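Local coordinates for D-aminoacyl-tRNA deacylase (Archaeoglobus fulgidus, PDB 1YQE), which probably hydrolyses D-aminoacyl-tRNAs to free tRNA and D-amino acids, a proofreading activity that relies on zinc, at residues Q115-Y120 / A153-G158; L122-R127 / A174-D179. One frame throughout, in Å; residues are numbered along the deposited sequence.

How the contacts relate
Both contacts use helix 114-125, which lies on the mixed eight-stranded sheet beside helix 167-182. Contact 1 is core: the first half of the helix and strand 152-159 meet only through buried residues, with aromatic and aliphatic groups and one bridging water. Contact 2 lies farther out, its centre about 14 Å from the centre of the chain against about 5 Å for contact 1, and joins the C-terminal end of the same helix to helix 167-182. There alanines let the backbones come close, and an arginine with two acids closes the more exposed side. The two regions touch where Tyr120 CE1 packs 3.5 Å from Ala176 CB, their centres about 9 Å apart.

Contact 1 of 2, residues Q115-Y120 / A153-G158; sequences QTMKNY and AFYEIG
Tyr155 drives one edge of its ring into a face of Tyr120, a T-shaped stack that joins helix 114-125 to strand 152-159 of the mixed sheet. The planes stand 74° apart, and Tyr155 CD2 sits over the centre of the Tyr120 ring, with its closest carbon, Tyr120 CD2, 3.4 Å away. With chi1 at 168°, the Tyr120 ring swings opposite its own amide nitrogen, which lays it out beside the helix with a face turned to the strand. The two phenols slide past each other in opposite directions, so their hydroxyls end far apart.

Tyr155 OH reaches back to the helix, where it lies 3.7 Å from Thr116 CG2 and an equal distance from Met117 CG. Thr116 suits this place because its two branches divide the work: the methyl packs on the phenol, while OG1 bonds to Glu73. Met117 puts CG anti to its carbonyl carbon (chi1 -67°), 3.5 Å from Ala153 CB; the small alanine lets the flexible thioether chain settle close to the strand. Beyond the stack, a water 2.5 Å from Tyr120 OH donates to Glu156 O at 2.8 Å. The Glu156 side chain leaves the strand on the side away from the helix, and it is one of the residues lining the pyrophosphate pocket. The chemistry is thus largely apolar and aromatic, with the water giving a polar link from the helix to the backbone of a pocket-lining residue.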
ATOM      1  N   GLN A 115      -2.059   8.765  -2.736  1.00 14.57           N
ATOM      2  CA  GLN A 115      -1.108   9.873  -2.717  1.00 14.67           C
ATOM      3  C   GLN A 115       0.127   9.564  -1.882  1.00 14.72           C
ATOM      4  O   GLN A 115       1.261   9.727  -2.352  1.00 15.45           O
ATOM      5  CB  GLN A 115      -1.785  11.145  -2.194  1.00 13.47           C
ATOM      6  CG  GLN A 115      -3.017  11.567  -2.993  1.00 13.48           C
ATOM      7  CD  GLN A 115      -2.740  11.749  -4.480  1.00 11.97           C
ATOM      8  OE1 GLN A 115      -1.708  12.298  -4.873  1.00 11.84           O
ATOM      9  NE2 GLN A 115      -3.677  11.305  -5.316  1.00  9.23           N
ATOM     10  N   THR A 116      -0.086   9.110  -0.651  1.00 11.99           N
ATOM     11  CA  THR A 116       1.016   8.793   0.243  1.00 14.43           C
ATOM     12  C   THR A 116       1.842   7.629  -0.292  1.00 14.26           C
ATOM     13  O   THR A 116       3.070   7.640  -0.202  1.00 12.59           O
ATOM     14  CB  THR A 116       0.509   8.469   1.654  1.00 13.89           C
ATOM     15  OG1 THR A 116      -0.169   9.619   2.177  1.00 17.36           O
ATOM     16  CG2 THR A 116       1.668   8.116   2.574  1.00 13.45           C
ATOM     17  N   MET A 117       1.172   6.628  -0.848  1.00 12.11           N
ATOM     18  CA  MET A 117       1.891   5.501  -1.420  1.00 11.76           C
ATOM     19  C   MET A 117       2.857   6.039  -2.480  1.00 12.58           C
ATOM     20  O   MET A 117       4.015   5.626  -2.540  1.00 14.17           O
ATOM     21  CB  MET A 117       0.918   4.529  -2.071  1.00 13.58           C
ATOM     22  CG  MET A 117      -0.003   3.835  -1.093  1.00 12.33           C
ATOM     23  SD  MET A 117      -1.385   3.086  -1.961  1.00 15.85           S
ATOM     24  CE  MET A 117      -0.541   1.737  -2.831  1.00 11.98           C
ATOM     25  N   LYS A 118       2.373   6.965  -3.306  1.00 11.37           N
ATOM     26  CA  LYS A 118       3.188   7.554  -4.369  1.00 12.35           C
ATOM     27  C   LYS A 118       4.370   8.342  -3.818  1.00 12.50           C
ATOM     28  O   LYS A 118       5.501   8.172  -4.265  1.00 10.44           O
ATOM     29  CB  LYS A 118       2.336   8.478  -5.250  1.00 10.58           C
ATOM     30  CG  LYS A 118       3.096   9.148  -6.407  1.00  9.45           C
ATOM     31  CD  LYS A 118       3.550   8.134  -7.473  1.00  6.96           C
ATOM     32  CE  LYS A 118       4.098   8.836  -8.719  1.00 10.98           C
ATOM     33  NZ  LYS A 118       4.417   7.878  -9.825  1.00 11.70           N
ATOM     34  N   ASN A 119       4.105   9.219  -2.858  1.00 12.56           N
ATOM     35  CA  ASN A 119       5.166  10.027  -2.273  1.00 14.01           C
ATOM     36  C   ASN A 119       6.206   9.150  -1.588  1.00 13.62           C
ATOM     37  O   ASN A 119       7.400   9.457  -1.593  1.00 12.45           O
ATOM     38  CB  ASN A 119       4.560  11.056  -1.311  1.00 12.44           C
ATOM     39  CG  ASN A 119       3.759  12.113  -2.048  1.00 13.37           C
ATOM     40  OD1 ASN A 119       4.163  12.560  -3.117  1.00 14.59           O
ATOM     41  ND2 ASN A 119       2.626  12.517  -1.486  1.00 13.01           N
ATOM     42  N   TYR A 120       5.747   8.044  -1.011  1.00 13.09           N
ATOM     43  CA  TYR A 120       6.649   7.110  -0.364  1.00 12.70           C
ATOM     44  C   TYR A 120       7.571   6.480  -1.411  1.00 12.25           C
ATOM     45  O   TYR A 120       8.784   6.428  -1.234  1.00 14.58           O
ATOM     46  CB  TYR A 120       5.867   5.995   0.330  1.00 12.09           C
ATOM     47  CG  TYR A 120       6.749   4.848   0.780  1.00 12.94           C
ATOM     48  CD1 TYR A 120       7.468   4.921   1.969  1.00 12.69           C
ATOM     49  CD2 TYR A 120       6.878   3.692   0.001  1.00 14.12           C
ATOM     50  CE1 TYR A 120       8.292   3.873   2.382  1.00 15.71           C
ATOM     51  CE2 TYR A 120       7.704   2.638   0.405  1.00 13.35           C
ATOM     52  CZ  TYR A 120       8.406   2.737   1.597  1.00 14.83           C
ATOM     53  OH  TYR A 120       9.219   1.708   2.017  1.00 17.10           O
ATOM     54  N   ALA A 153      -2.117   1.533   3.542  1.00 14.56           N
ATOM     55  CA  ALA A 153      -1.261   0.764   2.648  1.00 15.58           C
ATOM     56  C   ALA A 153      -0.196   0.079   3.491  1.00 15.86           C
ATOM     57  O   ALA A 153       0.053   0.477   4.634  1.00 15.74           O
ATOM     58  CB  ALA A 153      -0.606   1.680   1.600  1.00 15.29           C
ATOM     59  N   PHE A 154       0.413  -0.964   2.931  1.00 14.36           N
ATOM     60  CA  PHE A 154       1.464  -1.704   3.613  1.00 13.67           C
ATOM     61  C   PHE A 154       2.814  -1.374   2.981  1.00 14.84           C
ATOM     62  O   PHE A 154       2.970  -1.432   1.760  1.00 17.35           O
ATOM     63  CB  PHE A 154       1.225  -3.215   3.512  1.00 13.75           C
ATOM     64  CG  PHE A 154       0.251  -3.744   4.524  1.00 14.26           C
ATOM     65  CD1 PHE A 154      -1.097  -3.406   4.458  1.00 15.43           C
ATOM     66  CD2 PHE A 154       0.683  -4.583   5.545  1.00 15.28           C
ATOM     67  CE1 PHE A 154      -2.001  -3.902   5.401  1.00 16.95           C
ATOM     68  CE2 PHE A 154      -0.209  -5.080   6.485  1.00 16.24           C
ATOM     69  CZ  PHE A 154      -1.555  -4.738   6.414  1.00 15.56           C
ATOM     70  N   TYR A 155       3.771  -1.020   3.829  1.00 12.34           N
ATOM     71  CA  TYR A 155       5.127  -0.680   3.411  1.00 13.39           C
ATOM     72  C   TYR A 155       5.985  -1.768   4.031  1.00 13.36           C
ATOM     73  O   TYR A 155       6.116  -1.836   5.251  1.00 14.46           O
ATOM     74  CB  TYR A 155       5.485   0.705   3.951  1.00 10.74           C
ATOM     75  CG  TYR A 155       4.475   1.753   3.534  1.00 12.12           C
ATOM     76  CD1 TYR A 155       3.235   1.859   4.174  1.00 13.03           C
ATOM     77  CD2 TYR A 155       4.725   2.587   2.450  1.00 12.56           C
ATOM     78  CE1 TYR A 155       2.268   2.774   3.730  1.00 13.91           C
ATOM     79  CE2 TYR A 155       3.781   3.493   2.002  1.00 15.01           C
ATOM     80  CZ  TYR A 155       2.553   3.585   2.641  1.00 15.45           C
ATOM     81  OH  TYR A 155       1.631   4.488   2.169  1.00 11.41           O
ATOM     82  N   GLU A 156       6.568  -2.620   3.191  1.00 13.20           N
ATOM     83  CA  GLU A 156       7.323  -3.751   3.703  1.00 14.70           C
ATOM     84  C   GLU A 156       8.745  -3.944   3.194  1.00 14.09           C
ATOM     85  O   GLU A 156       9.199  -3.271   2.267  1.00 13.31           O
ATOM     86  CB  GLU A 156       6.524  -5.029   3.423  1.00 14.29           C
ATOM     87  CG  GLU A 156       5.026  -4.865   3.647  1.00 16.53           C
ATOM     88  CD  GLU A 156       4.219  -6.096   3.269  1.00 18.14           C
ATOM     89  OE1 GLU A 156       4.637  -6.842   2.354  1.00 15.79           O
ATOM     90  OE2 GLU A 156       3.155  -6.309   3.881  1.00 15.81           O
ATOM     91  N   ILE A 157       9.420  -4.901   3.825  1.00 15.33           N
ATOM     92  CA  ILE A 157      10.783  -5.293   3.494  1.00 14.75           C
ATOM     93  C   ILE A 157      10.741  -6.802   3.292  1.00 14.57           C
ATOM     94  O   ILE A 157      10.314  -7.530   4.194  1.00 16.33           O
ATOM     95  CB  ILE A 157      11.752  -5.005   4.654  1.00 15.49           C
ATOM     96  CG1 ILE A 157      11.774  -3.510   4.959  1.00 15.71           C
ATOM     97  CG2 ILE A 157      13.147  -5.499   4.302  1.00 16.36           C
ATOM     98  CD1 ILE A 157      12.655  -3.151   6.140  1.00 19.30           C
ATOM     99  N   GLY A 158      11.117  -7.279   2.129  1.00 16.58           N
ATOM    100  CA  GLY A 158      11.480  -8.685   2.193  1.00 16.20           C
ATOM    101  C   GLY A 158      12.700  -9.159   1.420  1.00 17.10           C
ATOM    102  O   GLY A 158      13.558  -8.375   1.013  1.00 17.28           O
TER
HETATM  103  O   HOH W   1       8.712  -0.622   1.370  1.00 15.86           O

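Contact 2 of 2, residues L122-R127 / A174-D179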
ATOM      1  N   LEU A 122       8.456   7.542  -4.411  1.00 13.31           N
ATOM      2  CA  LEU A 122       9.416   8.470  -4.994  1.00 13.64           C
ATOM      3  C   LEU A 122      10.531   8.812  -4.004  1.00 14.78           C
ATOM      4  O   LEU A 122      11.677   9.036  -4.407  1.00 12.19           O
ATOM      5  CB  LEU A 122       8.709   9.743  -5.469  1.00 13.55           C
ATOM      6  CG  LEU A 122       7.712   9.550  -6.616  1.00 15.74           C
ATOM      7  CD1 LEU A 122       7.111  10.897  -6.991  1.00 18.44           C
ATOM      8  CD2 LEU A 122       8.403   8.918  -7.825  1.00 17.69           C
ATOM      9  N   ALA A 123      10.196   8.843  -2.714  1.00 14.16           N
ATOM     10  CA  ALA A 123      11.179   9.139  -1.672  1.00 15.34           C
ATOM     11  C   ALA A 123      12.105   7.937  -1.502  1.00 16.60           C
ATOM     12  O   ALA A 123      13.268   8.084  -1.124  1.00 15.70           O
ATOM     13  CB  ALA A 123      10.483   9.452  -0.353  1.00 14.14           C
ATOM     14  N   LEU A 124      11.577   6.747  -1.774  1.00 15.21           N
ATOM     15  CA  LEU A 124      12.365   5.523  -1.678  1.00 16.68           C
ATOM     16  C   LEU A 124      13.311   5.457  -2.874  1.00 16.81           C
ATOM     17  O   LEU A 124      14.501   5.184  -2.726  1.00 17.42           O
ATOM     18  CB  LEU A 124      11.445   4.290  -1.677  1.00 15.70           C
ATOM     19  CG  LEU A 124      12.125   2.913  -1.629  1.00 14.69           C
ATOM     20  CD1 LEU A 124      12.861   2.745  -0.310  1.00 15.21           C
ATOM     21  CD2 LEU A 124      11.078   1.814  -1.796  1.00 14.23           C
ATOM     22  N   ARG A 125      12.770   5.712  -4.061  1.00 18.96           N
ATOM     23  CA  ARG A 125      13.550   5.683  -5.289  1.00 20.47           C
ATOM     24  C   ARG A 125      14.810   6.536  -5.126  1.00 21.55           C
ATOM     25  O   ARG A 125      15.894   6.153  -5.556  1.00 20.11           O
ATOM     26  CB  ARG A 125      12.719   6.224  -6.449  1.00 21.91           C
ATOM     27  CG  ARG A 125      13.333   5.994  -7.829  1.00 26.39           C
ATOM     28  CD  ARG A 125      12.610   6.811  -8.895  1.00 29.57           C
ATOM     29  NE  ARG A 125      12.923   8.232  -8.777  1.00 35.21           N
ATOM     30  CZ  ARG A 125      12.386   9.191  -9.529  1.00 36.79           C
ATOM     31  NH1 ARG A 125      11.493   8.895 -10.463  1.00 36.76           N
ATOM     32  NH2 ARG A 125      12.750  10.454  -9.346  1.00 39.50           N
ATOM     33  N   GLU A 126      14.647   7.689  -4.489  1.00 21.55           N
ATOM     34  CA  GLU A 126      15.747   8.615  -4.263  1.00 24.72           C
ATOM     35  C   GLU A 126      16.866   8.022  -3.399  1.00 24.13           C
ATOM     36  O   GLU A 126      18.014   8.465  -3.474  1.00 25.19           O
ATOM     37  CB  GLU A 126      15.199   9.885  -3.604  1.00 27.94           C
ATOM     38  CG  GLU A 126      16.162  11.051  -3.562  1.00 34.43           C
ATOM     39  CD  GLU A 126      15.540  12.288  -2.937  1.00 38.55           C
ATOM     40  OE1 GLU A 126      16.198  13.350  -2.932  1.00 42.15           O
ATOM     41  OE2 GLU A 126      14.391  12.197  -2.450  1.00 41.35           O
ATOM     42  N   ARG A 127      16.536   7.014  -2.596  1.00 23.00           N
ATOM     43  CA  ARG A 127      17.506   6.392  -1.698  1.00 22.56           C
ATOM     44  C   ARG A 127      17.867   4.943  -2.028  1.00 21.18           C
ATOM     45  O   ARG A 127      18.728   4.358  -1.369  1.00 20.89           O
ATOM     46  CB  ARG A 127      16.974   6.409  -0.264  1.00 21.42           C
ATOM     47  CG  ARG A 127      16.635   7.767   0.301  1.00 24.58           C
ATOM     48  CD  ARG A 127      16.036   7.590   1.684  1.00 27.18           C
ATOM     49  NE  ARG A 127      15.847   8.853   2.386  1.00 27.84           N
ATOM     50  CZ  ARG A 127      14.907   9.744   2.097  1.00 29.02           C
ATOM     51  NH1 ARG A 127      14.051   9.520   1.109  1.00 30.27           N
ATOM     52  NH2 ARG A 127      14.828  10.867   2.800  1.00 29.19           N
ATOM     53  N   ALA A 174      12.088   3.819   6.834  1.00 18.27           N
ATOM     54  CA  ALA A 174      11.657   4.831   7.793  1.00 19.58           C
ATOM     55  C   ALA A 174      11.835   6.233   7.224  1.00 19.00           C
ATOM     56  O   ALA A 174      10.961   7.083   7.379  1.00 19.81           O
ATOM     57  CB  ALA A 174      12.430   4.690   9.098  1.00 20.45           C
ATOM     58  N   GLU A 175      12.965   6.477   6.567  1.00 19.29           N
ATOM     59  CA  GLU A 175      13.221   7.790   5.982  1.00 19.35           C
ATOM     60  C   GLU A 175      12.228   8.085   4.866  1.00 19.10           C
ATOM     61  O   GLU A 175      11.725   9.205   4.757  1.00 19.08           O
ATOM     62  CB  GLU A 175      14.641   7.875   5.419  1.00 21.94           C
ATOM     63  CG  GLU A 175      15.714   8.149   6.459  1.00 23.18           C
ATOM     64  CD  GLU A 175      17.072   8.408   5.833  1.00 24.60           C
ATOM     65  OE1 GLU A 175      17.128   9.099   4.793  1.00 25.70           O
ATOM     66  OE2 GLU A 175      18.085   7.935   6.385  1.00 26.62           O
ATOM     67  N   ALA A 176      11.954   7.084   4.034  1.00 16.11           N
ATOM     68  CA  ALA A 176      11.014   7.270   2.939  1.00 16.54           C
ATOM     69  C   ALA A 176       9.630   7.558   3.512  1.00 15.49           C
ATOM     70  O   ALA A 176       8.901   8.391   2.979  1.00 15.97           O
ATOM     71  CB  ALA A 176      10.987   6.033   2.042  1.00 15.99           C
ATOM     72  N   MET A 177       9.277   6.883   4.605  1.00 13.90           N
ATOM     73  CA  MET A 177       7.984   7.115   5.238  1.00 16.53           C
ATOM     74  C   MET A 177       7.889   8.541   5.769  1.00 17.55           C
ATOM     75  O   MET A 177       6.861   9.197   5.611  1.00 17.25           O
ATOM     76  CB  MET A 177       7.756   6.152   6.402  1.00 16.54           C
ATOM     77  CG  MET A 177       7.495   4.713   6.019  1.00 19.46           C
ATOM     78  SD  MET A 177       7.105   3.759   7.508  1.00 23.11           S
ATOM     79  CE  MET A 177       5.362   3.593   7.359  1.00 25.83           C
ATOM     80  N   LEU A 178       8.950   9.018   6.412  1.00 16.42           N
ATOM     81  CA  LEU A 178       8.930  10.371   6.951  1.00 18.16           C
ATOM     82  C   LEU A 178       8.723  11.384   5.830  1.00 17.23           C
ATOM     83  O   LEU A 178       7.984  12.350   6.000  1.00 16.55           O
ATOM     84  CB  LEU A 178      10.226  10.679   7.708  1.00 19.00           C
ATOM     85  CG  LEU A 178      10.274  12.034   8.426  1.00 21.78           C
ATOM     86  CD1 LEU A 178       9.083  12.170   9.370  1.00 20.82           C
ATOM     87  CD2 LEU A 178      11.579  12.158   9.200  1.00 24.60           C
ATOM     88  N   ASP A 179       9.374  11.164   4.687  1.00 17.03           N
ATOM     89  CA  ASP A 179       9.223  12.058   3.541  1.00 17.16           C
ATOM     90  C   ASP A 179       7.795  12.009   3.010  1.00 16.29           C
ATOM     91  O   ASP A 179       7.247  13.027   2.585  1.00 14.64           O
ATOM     92  CB  ASP A 179      10.179  11.674   2.413  1.00 17.86           C
ATOM     93  CG  ASP A 179      11.607  12.093   2.687  1.00 21.21           C
ATOM     94  OD1 ASP A 179      11.848  12.809   3.684  1.00 20.49           O
ATOM     95  OD2 ASP A 179      12.489  11.708   1.899  1.00 25.22           O
TER
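Arg127 meets Glu175 and Asp179 in a salt-bridge network that closes a helix-helix interface, between the C-terminal end of helix 114-125 and helix 167-182. Glu175, the first of the acids, takes Arg127 NE through OE1 at 2.7 Å, a fairly straight bond (159°). The guanidinium and carboxylate planes are almost perpendicular, and NE approaches OE1 from above the carboxylate plane. Glutamate has the length to reach NE while its OE2 pairs with Arg130, so the carboxylate is shared between two arginines.

Ala176 comes next, at the closest pass of the backbones, its CA 5.0 Å from that of Ala123. Its methyl lies 4.1 Å from Leu124 CB, and the paired alanines, with only methyls to place, suit so close a pass. One turn on, Asp179 packs CB 3.6 Å from Ala123 CB and turns its carboxylate to the arginine. The shorter acid fits here because the guanidinium has already crossed the gap: the Arg127 chain runs extended from CG to NE (chi2 176°, chi3 172°). NH1 also bonds to Ala123 O, which ties the group back to the end of helix 114-125 and helps fix its rotation. Replacing Arg127 by an alanine is likely to leave Asp179 OD2 and Glu175 OE1 without this shared cationic partner, weakening the link across the helices. Both end nitrogens converge on the single atom Asp179 OD2, from the same face of its carboxylate, NH1 at 2.8 Å and NH2 at 2.6 Å.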